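Local coordinates for protein branched-chain phosphotransacylase (Enterococcus faecalis, PDB 1YCO) that probably transfers acyl groups, most likely between phosphate and coenzyme A, at residues H148-L153 with D212-V217; T184-L189 with K203-P208. All blocks are in the same frame, centred on the assembly; numbering follows the deposited sequence.

Contact 1: H148-L153 with D212-V217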
loop_
_atom_site.group_PDB
_atom_site.type_symbol
_atom_site.label_atom_id
_atom_site.label_comp_id
_atom_site.label_asym_id
_atom_site.label_seq_id
_atom_site.Cartn_x
_atom_site.Cartn_y
_atom_site.Cartn_z
ATOM N N HIS A 148 17.509 20.221 2.099
ATOM C CA HIS A 148 17.667 19.411 0.888
ATOM C C HIS A 148 17.031 18.025 1.031
ATOM O O HIS A 148 17.726 17.014 1.100
ATOM C CB HIS A 148 19.156 19.246 0.555
ATOM C CG HIS A 148 19.409 18.831 -0.863
ATOM N ND1 HIS A 148 19.291 19.704 -1.924
ATOM C CD2 HIS A 148 19.717 17.626 -1.399
ATOM C CE1 HIS A 148 19.514 19.053 -3.053
ATOM N NE2 HIS A 148 19.774 17.792 -2.762
ATOM N N PRO A 149 15.692 17.961 1.058
ATOM C CA PRO A 149 14.952 16.701 1.196
ATOM C C PRO A 149 15.063 15.699 0.048
ATOM O O PRO A 149 15.072 16.073 -1.125
ATOM C CB PRO A 149 13.517 17.174 1.384
ATOM C CG PRO A 149 13.480 18.418 0.555
ATOM C CD PRO A 149 14.760 19.099 0.971
ATOM N N LYS A 150 15.139 14.422 0.398
ATOM C CA LYS A 150 15.198 13.374 -0.600
ATOM C C LYS A 150 13.761 12.979 -0.918
ATOM O O LYS A 150 12.969 12.646 -0.026
ATOM C CB LYS A 150 16.011 12.179 -0.088
ATOM C CG LYS A 150 17.470 12.546 0.178
ATOM C CD LYS A 150 18.352 11.359 0.458
ATOM C CE LYS A 150 19.760 11.824 0.862
ATOM N NZ LYS A 150 20.798 10.742 0.764
ATOM N N ILE A 151 13.432 13.047 -2.205
ATOM C CA ILE A 151 12.097 12.746 -2.697
ATOM C C ILE A 151 12.122 11.560 -3.645
ATOM O O ILE A 151 12.612 11.634 -4.777
ATOM C CB ILE A 151 11.502 13.979 -3.402
ATOM C CG1 ILE A 151 11.620 15.183 -2.446
ATOM C CG2 ILE A 151 10.053 13.725 -3.787
ATOM C CD1 ILE A 151 11.159 16.506 -3.026
ATOM N N ALA A 152 11.581 10.463 -3.146
ATOM C CA ALA A 152 11.508 9.227 -3.875
ATOM C C ALA A 152 10.167 9.057 -4.574
ATOM O O ALA A 152 9.100 9.160 -3.955
ATOM C CB ALA A 152 11.752 8.055 -2.922
ATOM N N LEU A 153 10.244 8.808 -5.876
ATOM C CA LEU A 153 9.071 8.581 -6.705
ATOM C C LEU A 153 8.887 7.070 -6.722
ATOM O O LEU A 153 9.608 6.345 -7.406
ATOM C CB LEU A 153 9.322 9.115 -8.112
ATOM C CG LEU A 153 9.756 10.581 -8.088
ATOM C CD1 LEU A 153 9.982 11.085 -9.511
ATOM C CD2 LEU A 153 8.668 11.411 -7.396
ATOM N N ASP A 212 16.980 6.150 2.630
ATOM C CA ASP A 212 16.945 7.314 3.504
ATOM C C ASP A 212 16.127 8.482 2.948
ATOM O O ASP A 212 16.485 9.631 3.167
ATOM C CB ASP A 212 18.380 7.782 3.818
ATOM C CG ASP A 212 19.099 8.371 2.599
ATOM O OD1 ASP A 212 18.671 8.100 1.450
ATOM O OD2 ASP A 212 20.108 9.095 2.788
ATOM N N ALA A 213 15.027 8.194 2.249
ATOM C CA ALA A 213 14.185 9.242 1.669
ATOM C C ALA A 213 13.421 10.028 2.725
ATOM O O ALA A 213 13.003 9.478 3.741
ATOM C CB ALA A 213 13.206 8.639 0.684
ATOM N N ASP A 214 13.226 11.316 2.473
ATOM C CA ASP A 214 12.510 12.169 3.416
ATOM C C ASP A 214 11.036 12.325 3.059
ATOM O O ASP A 214 10.193 12.636 3.906
ATOM C CB ASP A 214 13.184 13.531 3.474
ATOM C CG ASP A 214 14.612 13.430 3.931
ATOM O OD1 ASP A 214 14.822 13.012 5.087
ATOM O OD2 ASP A 214 15.522 13.755 3.139
ATOM N N ILE A 215 10.741 12.111 1.788
ATOM C CA ILE A 215 9.393 12.222 1.292
ATOM C C ILE A 215 9.146 11.105 0.301
ATOM O O ILE A 215 9.965 10.839 -0.586
ATOM C CB ILE A 215 9.172 13.550 0.548
ATOM C CG1 ILE A 215 9.450 14.723 1.481
ATOM C CG2 ILE A 215 7.743 13.599 -0.018
ATOM C CD1 ILE A 215 9.380 16.068 0.808
ATOM N N LEU A 216 8.006 10.451 0.443
ATOM C CA LEU A 216 7.656 9.390 -0.477
ATOM C C LEU A 216 6.500 9.943 -1.298
ATOM O O LEU A 216 5.591 10.549 -0.751
ATOM C CB LEU A 216 7.220 8.143 0.289
ATOM C CG LEU A 216 8.189 7.510 1.301
ATOM C CD1 LEU A 216 7.524 6.298 1.962
ATOM C CD2 LEU A 216 9.479 7.090 0.604
ATOM N N VAL A 217 6.574 9.765 -2.612
ATOM C CA VAL A 217 5.537 10.209 -3.536
ATOM C C VAL A 217 4.971 8.982 -4.281
ATOM O O VAL A 217 5.689 8.283 -5.007
ATOM C CB VAL A 217 6.093 11.220 -4.577
ATOM C CG1 VAL A 217 4.972 11.730 -5.480
ATOM C CG2 VAL A 217 6.755 12.376 -3.874
#
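Backbone bonds join Lys150-Leu153 to Ile215-Val217: Ala152 N donates to Ile215 O (3.1 Å) and Ala152 O accepts from Val217 N (2.9 Å), so Ala152 bonds to the residues before and after its bridge partner Leu216, as in parallel pairing. At the entry to the ladder Lys150 O takes two donors, Ile215 N nearly in line with the C=O bond (170° at the oxygen) and Asp214 N from a bent 135°.

Two aspartates grip Lys150. Asp214 OD2 receives Lys150 N at 2.8 Å through its anti lone pair; CB of Asp214 points toward the other strand, and CG, anti to the carbonyl carbon, brings OD2 to that N-H. Farther out, the extended lysine chain lets NZ form a salt bridge with Asp212 OD2 (2.7 Å), on the syn side and somewhat out of the carboxylate plane. Asp212 OD1 also accepts from Met210 N.

These are two inner neighbours, 150-154 and 215-217, of a mixed six-stranded sheet, their short axes 22° apart.

Apolar contacts divide between its faces. On one, Ile151 lies alongside Ile215, Ile151 CG2 meets Val217 CG2 at 3.6 Å, and Leu153 CD2 reaches Val217 CB; helix 127-143 packs over this side. On the other, Ala152 CB touches Ala213 CB (3.9 Å), with Ala194 of helix 191-195 against Ala152.

Contact 2: T184-L189 with K203-P208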
loop_
_atom_site.group_PDB
_atom_site.type_symbol
_atom_site.label_atom_id
_atom_site.label_comp_id
_atom_site.label_asym_id
_atom_site.label_seq_id
_atom_site.Cartn_x
_atom_site.Cartn_y
_atom_site.Cartn_z
ATOM N N THR A 184 16.675 16.438 -3.879
ATOM C CA THR A 184 17.029 15.297 -4.696
ATOM C C THR A 184 15.758 14.490 -4.970
ATOM O O THR A 184 15.205 13.871 -4.065
ATOM C CB THR A 184 18.062 14.392 -3.993
ATOM O OG1 THR A 184 19.256 15.140 -3.733
ATOM C CG2 THR A 184 18.405 13.203 -4.874
ATOM N N VAL A 185 15.293 14.525 -6.215
ATOM C CA VAL A 185 14.096 13.796 -6.626
ATOM C C VAL A 185 14.507 12.642 -7.543
ATOM O O VAL A 185 15.138 12.868 -8.577
ATOM C CB VAL A 185 13.114 14.720 -7.399
ATOM C CG1 VAL A 185 11.805 13.998 -7.652
ATOM C CG2 VAL A 185 12.857 16.001 -6.611
ATOM N N PHE A 186 14.157 11.411 -7.163
ATOM C CA PHE A 186 14.496 10.228 -7.968
ATOM C C PHE A 186 13.483 9.076 -7.946
ATOM O O PHE A 186 12.902 8.757 -6.911
ATOM C CB PHE A 186 15.850 9.647 -7.552
ATOM C CG PHE A 186 16.285 8.481 -8.403
ATOM C CD1 PHE A 186 16.776 8.695 -9.692
ATOM C CD2 PHE A 186 16.147 7.178 -7.955
ATOM C CE1 PHE A 186 17.119 7.635 -10.523
ATOM C CE2 PHE A 186 16.487 6.110 -8.779
ATOM C CZ PHE A 186 16.974 6.347 -10.070
ATOM N N GLY A 187 13.330 8.441 -9.100
ATOM C CA GLY A 187 12.436 7.312 -9.264
ATOM C C GLY A 187 12.707 6.741 -10.654
ATOM O O GLY A 187 13.350 7.401 -11.465
ATOM N N PRO A 188 12.234 5.531 -10.973
ATOM C CA PRO A 188 11.445 4.634 -10.125
ATOM C C PRO A 188 12.232 4.052 -8.944
ATOM O O PRO A 188 13.398 3.690 -9.073
ATOM C CB PRO A 188 11.012 3.519 -11.087
ATOM C CG PRO A 188 11.278 4.044 -12.446
ATOM C CD PRO A 188 12.482 4.917 -12.283
ATOM N N LEU A 189 11.577 3.955 -7.798
ATOM C CA LEU A 189 12.194 3.378 -6.620
ATOM C C LEU A 189 11.111 2.585 -5.920
ATOM O O LEU A 189 9.953 2.998 -5.882
ATOM C CB LEU A 189 12.715 4.441 -5.652
ATOM C CG LEU A 189 14.196 4.793 -5.602
ATOM C CD1 LEU A 189 14.455 5.584 -4.325
ATOM C CD2 LEU A 189 15.067 3.527 -5.609
ATOM N N LYS A 203 20.508 -5.611 -1.396
ATOM C CA LYS A 203 20.483 -5.751 -2.850
ATOM C C LYS A 203 21.648 -5.024 -3.503
ATOM O O LYS A 203 21.736 -4.963 -4.728
ATOM C CB LYS A 203 19.165 -5.228 -3.422
ATOM C CG LYS A 203 17.949 -6.037 -3.028
ATOM C CD LYS A 203 16.673 -5.474 -3.650
ATOM C CE LYS A 203 16.643 -5.616 -5.183
ATOM N NZ LYS A 203 17.578 -4.692 -5.920
ATOM N N ARG A 204 22.538 -4.476 -2.678
ATOM C CA ARG A 204 23.710 -3.749 -3.167
ATOM C C ARG A 204 23.320 -2.672 -4.176
ATOM O O ARG A 204 24.035 -2.439 -5.149
ATOM C CB ARG A 204 24.693 -4.716 -3.827
ATOM C CG ARG A 204 25.232 -5.778 -2.904
ATOM C CD ARG A 204 26.080 -6.752 -3.681
ATOM N NE ARG A 204 26.717 -7.745 -2.819
ATOM C CZ ARG A 204 27.434 -8.765 -3.274
ATOM N NH1 ARG A 204 27.605 -8.926 -4.582
ATOM N NH2 ARG A 204 27.978 -9.618 -2.425
ATOM N N TYR A 205 22.180 -2.031 -3.943
ATOM C CA TYR A 205 21.691 -0.981 -4.823
ATOM C C TYR A 205 22.519 0.285 -4.609
ATOM O O TYR A 205 23.089 0.502 -3.533
ATOM C CB TYR A 205 20.212 -0.697 -4.520
ATOM C CG TYR A 205 19.655 0.498 -5.258
ATOM C CD1 TYR A 205 19.207 0.389 -6.571
ATOM C CD2 TYR A 205 19.643 1.759 -4.661
ATOM C CE1 TYR A 205 18.767 1.512 -7.277
ATOM C CE2 TYR A 205 19.205 2.885 -5.358
ATOM C CZ TYR A 205 18.773 2.754 -6.673
ATOM O OH TYR A 205 18.399 3.875 -7.383
ATOM N N SER A 206 22.595 1.109 -5.648
ATOM C CA SER A 206 23.324 2.368 -5.589
ATOM C C SER A 206 22.512 3.403 -6.375
ATOM O O SER A 206 22.107 3.142 -7.505
ATOM C CB SER A 206 24.717 2.199 -6.210
ATOM O OG SER A 206 25.528 3.353 -5.992
ATOM N N GLY A 207 22.267 4.561 -5.773
ATOM C CA GLY A 207 21.491 5.595 -6.439
ATOM C C GLY A 207 21.471 6.861 -5.603
ATOM O O GLY A 207 22.072 6.876 -4.529
ATOM N N PRO A 208 20.805 7.941 -6.058
ATOM C CA PRO A 208 20.725 9.214 -5.326
ATOM C C PRO A 208 20.030 9.052 -3.981
ATOM O O PRO A 208 20.280 9.810 -3.041
ATOM C CB PRO A 208 19.927 10.115 -6.266
ATOM C CG PRO A 208 20.237 9.561 -7.610
ATOM C CD PRO A 208 20.174 8.070 -7.377
#
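With chi1 at -177° in Phe186 and 173° in Tyr205, each ring extends anti to its backbone N, and the two side chains approach from opposite directions. Their meeting point is the phenol oxygen: Tyr205 OH lies 3.3 Å from Phe186 CE2, an oblique approach to the phenylalanine ring. The same oxygen is 3.8 Å from Leu189 CD2, and that methyl also lies 3.9 Å from Tyr205 CZ. The hydroxyl end of Tyr205 thus abuts both the Phe186 ring and a Leu189 methyl.

Pro208 makes the second half of the contact. Its CD sits 4.1 Å from the centroid of the Phe186 ring and only 11° off the ring normal, which identifies a CH-pi contact over the face. The proline crosses Phe186 at about a right angle, and its CB continues to Thr184 CG2 at 3.7 Å. Thr184 thus presents its methyl to the proline, while OG1 bonds to His148 NE2.

No hydrogen bond crosses between the segments, and their touching parts run in roughly opposing directions. The evidence is of a loop laid by its side chains along strand 184-189, without strand pairing.

A Schellman motif at Arg204 ends helix 197-202 just before the loop reaches Tyr205. Beyond Pro208, Ile209 touches both Phe186 and Leu189. Strand 184-189 is outermost in its sheet within this chain, bonded through its backbone to strand 150-154, while Thr174 of helix 165-177 also packs on Phe186.

How the contacts relate
Contact 1 is mostly buried; contact 2 lies at the surface, and their centres are about 10 Å apart. They share one sheet: strand 150-154 pairs with 215-217 in contact 1 and, along its other edge, with strand 184-189 of contact 2. The join is direct, since Ile151 N lies 2.7 Å from Thr184 O and Ile151 O 2.9 Å from Phe186 N, both probable hydrogen bonds. Chemistry follows position: contact 1 combines a backbone ladder, aspartate bonds to Lys150 from the loop before strand 215-217, and aliphatic packing on both faces; contact 2 has no hydrogen bond across it and relies on ring and aliphatic contacts. In sequence, contact 2 nests within the loop contact 1 closes.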